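Alpha-galactosidase 1 (PDB 3LRK) hydrolyses terminal, non-reducing alpha-D-galactose residues from alpha-D-galactosides such as galactose oligosaccharides, galactomannans and galactolipids. Local coordinates at residues 38-43 with 293-298; 32-37 with 46-51. The protein carries 1 engineered substitution. One frame throughout, in Å; residues are numbered along the deposited sequence.

Interaction 1 (38-43 with 293-298). With NAG (2-acetamido-2-deoxy-beta-D-glucopyranose), chain B.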
loop_
_atom_site.group_PDB
_atom_site.type_symbol
_atom_site.label_atom_id
_atom_site.label_comp_id
_atom_site.label_asym_id
_atom_site.label_seq_id
_atom_site.Cartn_x
_atom_site.Cartn_y
_atom_site.Cartn_z
ATOM N N ASN A 38 18.180 24.768 12.094
ATOM C CA ASN A 38 18.503 25.140 10.704
ATOM C C ASN A 38 19.830 25.875 10.565
ATOM O O ASN A 38 20.545 25.679 9.585
ATOM C CB ASN A 38 17.386 25.960 10.051
ATOM C CG ASN A 38 16.163 25.117 9.684
ATOM O OD1 ASN A 38 16.223 23.881 9.647
ATOM N ND2 ASN A 38 15.045 25.787 9.412
ATOM N N THR A 39 20.173 26.683 11.564
ATOM C CA THR A 39 21.296 27.606 11.437
ATOM C C THR A 39 22.467 27.325 12.380
ATOM O O THR A 39 23.573 27.831 12.148
ATOM C CB THR A 39 20.829 29.103 11.516
ATOM O OG1 THR A 39 20.196 29.367 12.778
ATOM C CG2 THR A 39 19.843 29.423 10.385
ATOM N N PHE A 40 22.246 26.506 13.412
ATOM C CA PHE A 40 23.304 26.178 14.389
ATOM C C PHE A 40 23.634 24.686 14.586
ATOM O O PHE A 40 24.671 24.349 15.164
ATOM C CB PHE A 40 23.013 26.836 15.738
ATOM C CG PHE A 40 23.005 28.335 15.680
ATOM C CD1 PHE A 40 21.820 29.029 15.426
ATOM C CD2 PHE A 40 24.189 29.057 15.849
ATOM C CE1 PHE A 40 21.806 30.429 15.353
ATOM C CE2 PHE A 40 24.189 30.453 15.782
ATOM C CZ PHE A 40 22.993 31.140 15.529
ATOM N N ALA A 41 22.754 23.805 14.107
ATOM C CA ALA A 41 22.916 22.354 14.277
ATOM C C ALA A 41 23.310 21.993 15.726
ATOM O O ALA A 41 22.693 22.508 16.659
ATOM C CB ALA A 41 23.898 21.784 13.244
ATOM N N CYS A 42 24.320 21.137 15.917
ATOM C CA CYS A 42 24.743 20.710 17.264
ATOM C C CYS A 42 25.502 21.771 18.062
ATOM O O CYS A 42 25.751 21.590 19.256
ATOM C CB CYS A 42 25.588 19.423 17.215
ATOM S SG CYS A 42 24.670 17.884 16.870
ATOM N N ASP A 43 25.865 22.867 17.405
ATOM C CA ASP A 43 26.633 23.934 18.043
ATOM C C ASP A 43 25.709 24.869 18.835
ATOM O O ASP A 43 25.405 25.989 18.401
ATOM C CB ASP A 43 27.448 24.700 16.994
ATOM C CG ASP A 43 28.413 25.696 17.612
ATOM O OD1 ASP A 43 28.933 25.411 18.719
ATOM O OD2 ASP A 43 28.644 26.764 16.995
ATOM N N GLY A 293 12.950 29.552 11.459
ATOM C CA GLY A 293 14.108 28.679 11.196
ATOM C C GLY A 293 15.391 29.458 10.924
ATOM O O GLY A 293 16.490 28.897 10.940
ATOM N N ALA A 294 15.243 30.757 10.697
ATOM C CA ALA A 294 16.362 31.657 10.416
ATOM C C ALA A 294 17.262 31.906 11.635
ATOM O O ALA A 294 16.875 31.645 12.781
ATOM C CB ALA A 294 15.834 32.973 9.865
ATOM N N ASN A 295 18.483 32.374 11.371
ATOM C CA ASN A 295 19.346 32.937 12.411
ATOM C C ASN A 295 18.928 34.388 12.573
ATOM O O ASN A 295 19.121 35.194 11.656
ATOM C CB ASN A 295 20.826 32.851 12.002
ATOM C CG ASN A 295 21.773 33.486 13.030
ATOM O OD1 ASN A 295 21.348 34.031 14.051
ATOM N ND2 ASN A 295 23.071 33.395 12.761
ATOM N N VAL A 296 18.338 34.719 13.718
ATOM C CA VAL A 296 17.775 36.059 13.919
ATOM C C VAL A 296 18.858 37.148 14.037
ATOM O O VAL A 296 18.577 38.329 13.828
ATOM C CB VAL A 296 16.765 36.121 15.108
ATOM C CG1 VAL A 296 15.525 35.260 14.816
ATOM C CG2 VAL A 296 17.422 35.704 16.420
ATOM N N ASN A 297 20.083 36.733 14.359
ATOM C CA ASN A 297 21.237 37.642 14.397
ATOM C C ASN A 297 21.962 37.687 13.051
ATOM O O ASN A 297 22.996 38.339 12.903
ATOM C CB ASN A 297 22.202 37.255 15.526
ATOM C CG ASN A 297 21.668 37.620 16.906
ATOM O OD1 ASN A 297 21.286 36.741 17.682
ATOM N ND2 ASN A 297 21.642 38.921 17.222
ATOM N N ASN A 298 21.404 36.979 12.074
ATOM C CA ASN A 298 21.909 36.983 10.716
ATOM C C ASN A 298 20.712 36.867 9.776
ATOM O O ASN A 298 20.641 35.977 8.919
ATOM C CB ASN A 298 22.893 35.822 10.522
ATOM C CG ASN A 298 23.780 36.000 9.313
ATOM O OD1 ASN A 298 23.777 37.054 8.671
ATOM N ND2 ASN A 298 24.560 34.972 8.998
HETATM C C1 NAG B . 24.503 35.175 3.687
HETATM C C2 NAG B . 25.274 34.687 4.921
HETATM C C3 NAG B . 25.580 35.823 5.908
HETATM C C4 NAG B . 26.212 37.028 5.210
HETATM C C5 NAG B . 25.444 37.391 3.933
HETATM C C6 NAG B . 26.197 38.448 3.126
HETATM C C7 NAG B . 25.217 32.475 5.943
HETATM C C8 NAG B . 24.444 31.512 6.797
HETATM N N2 NAG B . 24.583 33.594 5.592
HETATM O O3 NAG B . 26.457 35.366 6.915
HETATM O O4 NAG B . 26.249 38.124 6.100
HETATM O O5 NAG B . 25.225 36.254 3.106
HETATM O O6 NAG B . 25.504 39.673 3.210
HETATM O O7 NAG B . 26.375 32.217 5.606
HETATM O O HOH W 1 17.779 28.230 13.210
#

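Interaction 2 (32-37 with 46-51)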
loop_
_atom_site.group_PDB
_atom_site.type_symbol
_atom_site.label_atom_id
_atom_site.label_comp_id
_atom_site.label_asym_id
_atom_site.label_seq_id
_atom_site.Cartn_x
_atom_site.Cartn_y
_atom_site.Cartn_z
ATOM N N MET A 32 4.038 29.558 18.116
ATOM C CA MET A 32 4.981 30.396 17.392
ATOM C C MET A 32 6.261 30.484 18.208
ATOM O O MET A 32 6.218 30.509 19.439
ATOM C CB MET A 32 4.426 31.815 17.181
ATOM C CG MET A 32 3.196 31.911 16.289
ATOM S SD MET A 32 2.365 33.525 16.441
ATOM C CE MET A 32 3.569 34.568 15.611
ATOM N N GLY A 33 7.394 30.537 17.518
ATOM C CA GLY A 33 8.669 30.629 18.197
ATOM C C GLY A 33 9.859 30.509 17.277
ATOM O O GLY A 33 9.820 30.967 16.144
ATOM N N TRP A 34 10.909 29.872 17.776
ATOM C CA TRP A 34 12.163 29.726 17.056
ATOM C C TRP A 34 12.874 28.452 17.517
ATOM O O TRP A 34 12.791 28.067 18.687
ATOM C CB TRP A 34 13.039 30.963 17.307
ATOM C CG TRP A 34 14.473 30.869 16.812
ATOM C CD1 TRP A 34 14.935 31.199 15.567
ATOM C CD2 TRP A 34 15.618 30.452 17.565
ATOM N NE1 TRP A 34 16.294 30.996 15.493
ATOM C CE2 TRP A 34 16.741 30.541 16.705
ATOM C CE3 TRP A 34 15.809 30.006 18.883
ATOM C CZ2 TRP A 34 18.034 30.197 17.118
ATOM C CZ3 TRP A 34 17.104 29.663 19.292
ATOM C CH2 TRP A 34 18.195 29.766 18.409
ATOM N N ASP A 35 13.577 27.815 16.585
ATOM C CA ASP A 35 14.356 26.612 16.857
ATOM C C ASP A 35 15.751 26.833 16.249
ATOM O O ASP A 35 15.872 27.348 15.134
ATOM C CB ASP A 35 13.641 25.389 16.242
ATOM C CG ASP A 35 14.344 24.060 16.524
ATOM O OD1 ASP A 35 15.564 23.932 16.246
ATOM O OD2 ASP A 35 13.652 23.111 16.994
ATOM N N ASN A 36 16.787 26.444 16.983
ATOM C CA ASN A 36 18.179 26.714 16.595
ATOM C C ASN A 36 18.758 25.820 15.496
ATOM O O ASN A 36 19.861 26.081 14.999
ATOM C CB ASN A 36 19.082 26.605 17.825
ATOM C CG ASN A 36 19.180 25.178 18.346
ATOM O OD1 ASN A 36 20.005 24.374 17.885
ATOM N ND2 ASN A 36 18.338 24.855 19.300
ATOM N N TRP A 37 18.033 24.765 15.124
ATOM C CA TRP A 37 18.614 23.725 14.276
ATOM C C TRP A 37 19.091 24.210 12.896
ATOM O O TRP A 37 20.279 24.066 12.574
ATOM C CB TRP A 37 17.693 22.503 14.122
ATOM C CG TRP A 37 18.420 21.416 13.405
ATOM C CD1 TRP A 37 18.287 21.058 12.098
ATOM C CD2 TRP A 37 19.462 20.597 13.947
ATOM N NE1 TRP A 37 19.167 20.036 11.792
ATOM C CE2 TRP A 37 19.901 19.738 12.911
ATOM C CE3 TRP A 37 20.056 20.491 15.215
ATOM C CZ2 TRP A 37 20.911 18.790 13.103
ATOM C CZ3 TRP A 37 21.062 19.541 15.407
ATOM C CH2 TRP A 37 21.480 18.710 14.353
ATOM N N GLU A 46 24.047 27.777 26.262
ATOM C CA GLU A 46 23.206 28.744 26.976
ATOM C C GLU A 46 23.305 30.110 26.308
ATOM O O GLU A 46 22.284 30.744 26.019
ATOM C CB GLU A 46 23.588 28.855 28.455
ATOM C CG GLU A 46 22.715 29.855 29.210
ATOM C CD GLU A 46 23.145 30.109 30.655
ATOM O OE1 GLU A 46 23.384 29.154 31.415
ATOM O OE2 GLU A 46 23.213 31.292 31.041
ATOM N N GLN A 47 24.542 30.535 26.044
ATOM C CA GLN A 47 24.821 31.848 25.452
ATOM C C GLN A 47 24.110 32.072 24.122
ATOM O O GLN A 47 23.504 33.127 23.924
ATOM C CB GLN A 47 26.329 32.069 25.289
ATOM C CG GLN A 47 26.715 33.546 25.230
ATOM C CD GLN A 47 26.378 34.268 26.522
ATOM O OE1 GLN A 47 26.701 33.792 27.610
ATOM N NE2 GLN A 47 25.724 35.420 26.409
ATOM N N LEU A 48 24.180 31.085 23.223
ATOM C CA LEU A 48 23.446 31.125 21.947
ATOM C C LEU A 48 21.972 31.375 22.184
ATOM O O LEU A 48 21.358 32.236 21.547
ATOM C CB LEU A 48 23.592 29.801 21.155
ATOM C CG LEU A 48 22.446 29.501 20.152
ATOM C CD1 LEU A 48 22.552 30.339 18.868
ATOM C CD2 LEU A 48 22.298 28.016 19.808
ATOM N N LEU A 49 21.408 30.597 23.100
ATOM C CA LEU A 49 19.985 30.604 23.341
ATOM C C LEU A 49 19.532 31.959 23.868
ATOM O O LEU A 49 18.527 32.505 23.414
ATOM C CB LEU A 49 19.646 29.496 24.336
ATOM C CG LEU A 49 18.672 28.389 23.925
ATOM C CD1 LEU A 49 18.813 27.964 22.462
ATOM C CD2 LEU A 49 18.886 27.215 24.854
ATOM N N LEU A 50 20.285 32.507 24.819
ATOM C CA LEU A 50 19.917 33.777 25.447
ATOM C C LEU A 50 20.174 34.991 24.546
ATOM O O LEU A 50 19.379 35.928 24.544
ATOM C CB LEU A 50 20.592 33.928 26.817
ATOM C CG LEU A 50 20.277 32.808 27.828
ATOM C CD1 LEU A 50 20.902 33.088 29.183
ATOM C CD2 LEU A 50 18.772 32.534 27.972
ATOM N N ASP A 51 21.283 34.974 23.798
ATOM C CA ASP A 51 21.556 35.995 22.759
ATOM C C ASP A 51 20.463 36.048 21.697
ATOM O O ASP A 51 20.015 37.127 21.312
ATOM C CB ASP A 51 22.892 35.741 22.061
ATOM C CG ASP A 51 24.091 36.079 22.929
ATOM O OD1 ASP A 51 23.914 36.593 24.057
ATOM O OD2 ASP A 51 25.225 35.805 22.469
#

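Interaction 1 (38-43 with 293-298)
N295 holds its CG opposite the backbone N (chi1 177°), and this extended side chain brings its amide to the far end of the F40 ring. T39 has chi1 60°, which places CG2 against the 293-298 backbone and leaves OG1 to a water. F40 CZ lies 3.6 Å from N295 ND2. The amide meets this end of the ring obliquely, with the two planes 65° apart. T39 CG2 packs 3.4 Å from N295 N and also touches G293 O. A water bridges T39 OG1 and G293 O, both at 2.7 Å, accepting from the first and donating to the second. No direct hydrogen bond joins the two segments. G293 lacks a side chain, which lets N38 ND2 come within 3.5 Å of G293 CA.

N295 OD1 also accepts from N297 N at 3.0 Å. This somewhat bent bond comes from above the carbonyl plane and closes an Asx turn that restrains the amide. With an alanine at N295, the N297 N-H would probably lose this acceptor and a gap would open beside F40 CZ. Further on, N298 ND2 donates to NAG O3 at 2.8 Å, in a glycan pocket that includes the glycosylated N270.

The N38 side chain is about 7 Å from that of D209, the proton donor. The contact therefore lies on the catalytic side of the TIM barrel. Helix 37-40 follows the first strand, 32-35, and the 293-298 loop follows the last, 290-292. Helix 46-58 meets both segments, with L48 against F40 and T52 and I56 against V296.

Interaction 2 (32-37 with 46-51)
The indole of W34 meets L49 and L48 at the rim of its six-membered ring. L49 CD1 lies 4.0 Å from W34 CZ3, close to the ring plane, so the methyl abuts the edge and not a face. L48 CD1 sits near the same edge, at 4.4 Å from W34 CH2. W34 extends its ring toward the helix with CG opposite the backbone N (chi1 170°). L49 has chi1 -121°, away from a staggered position, so its methyl reaches the ring at some torsional cost or is less surely placed. Beside the ring, N36 CB touches L48 CD2 at 4.0 Å. N36 N lies over one face of the indole, 3.8 Å above its plane and toward the rim.

This is the closer-packed, largely buried part, with methyls at van der Waals distance. The Q47 and D51 face of the helix is looser and meets solvent. There Q47 NE2 donates to D51 OD1 at 3.2 Å, from above the carboxylate plane. L48 is only partly exposed. Another side of the helix packs on helix 96-105.

The strand also has two sides. D35 points away from the helix, and its OD1 accepts from W37 N at 2.8 Å, a capping bond at the start of helix 37-40. Its OD2 lies close to the like-charged D72, a substrate-binding residue, and forms a long, weak ion pair with K147. The contact thus belongs to the first beta-alpha unit of the TIM barrel, with W34 facing the outer helix.

No hydrogen bond crosses it. W34 NE1 is satisfied by A294 O. The indole meets the leucines through its CZ3 and CH2 carbons. Strand and helix are joined here by apolar packing, which implies cohesion by burial and little directional preference.

Both contacts share the region around and just after strand 32-35, but at different depths. Interaction 2 is buried and forms part of the packing between strand 32-35 and helix 46-58. Interaction 1 is only partly buried. It joins helix 37-40 to the loop after the last strand, both at the C-terminal ends of the barrel strands, so it links parts far apart in sequence. Its chemistry is mixed, with a bridging water and a polar amide, whereas interaction 2 is apolar. The sugar binds the far end of the 293-298 loop, not the interface. The two contacts touch directly: W34 and L48 of interaction 2 also meet residues of interaction 1.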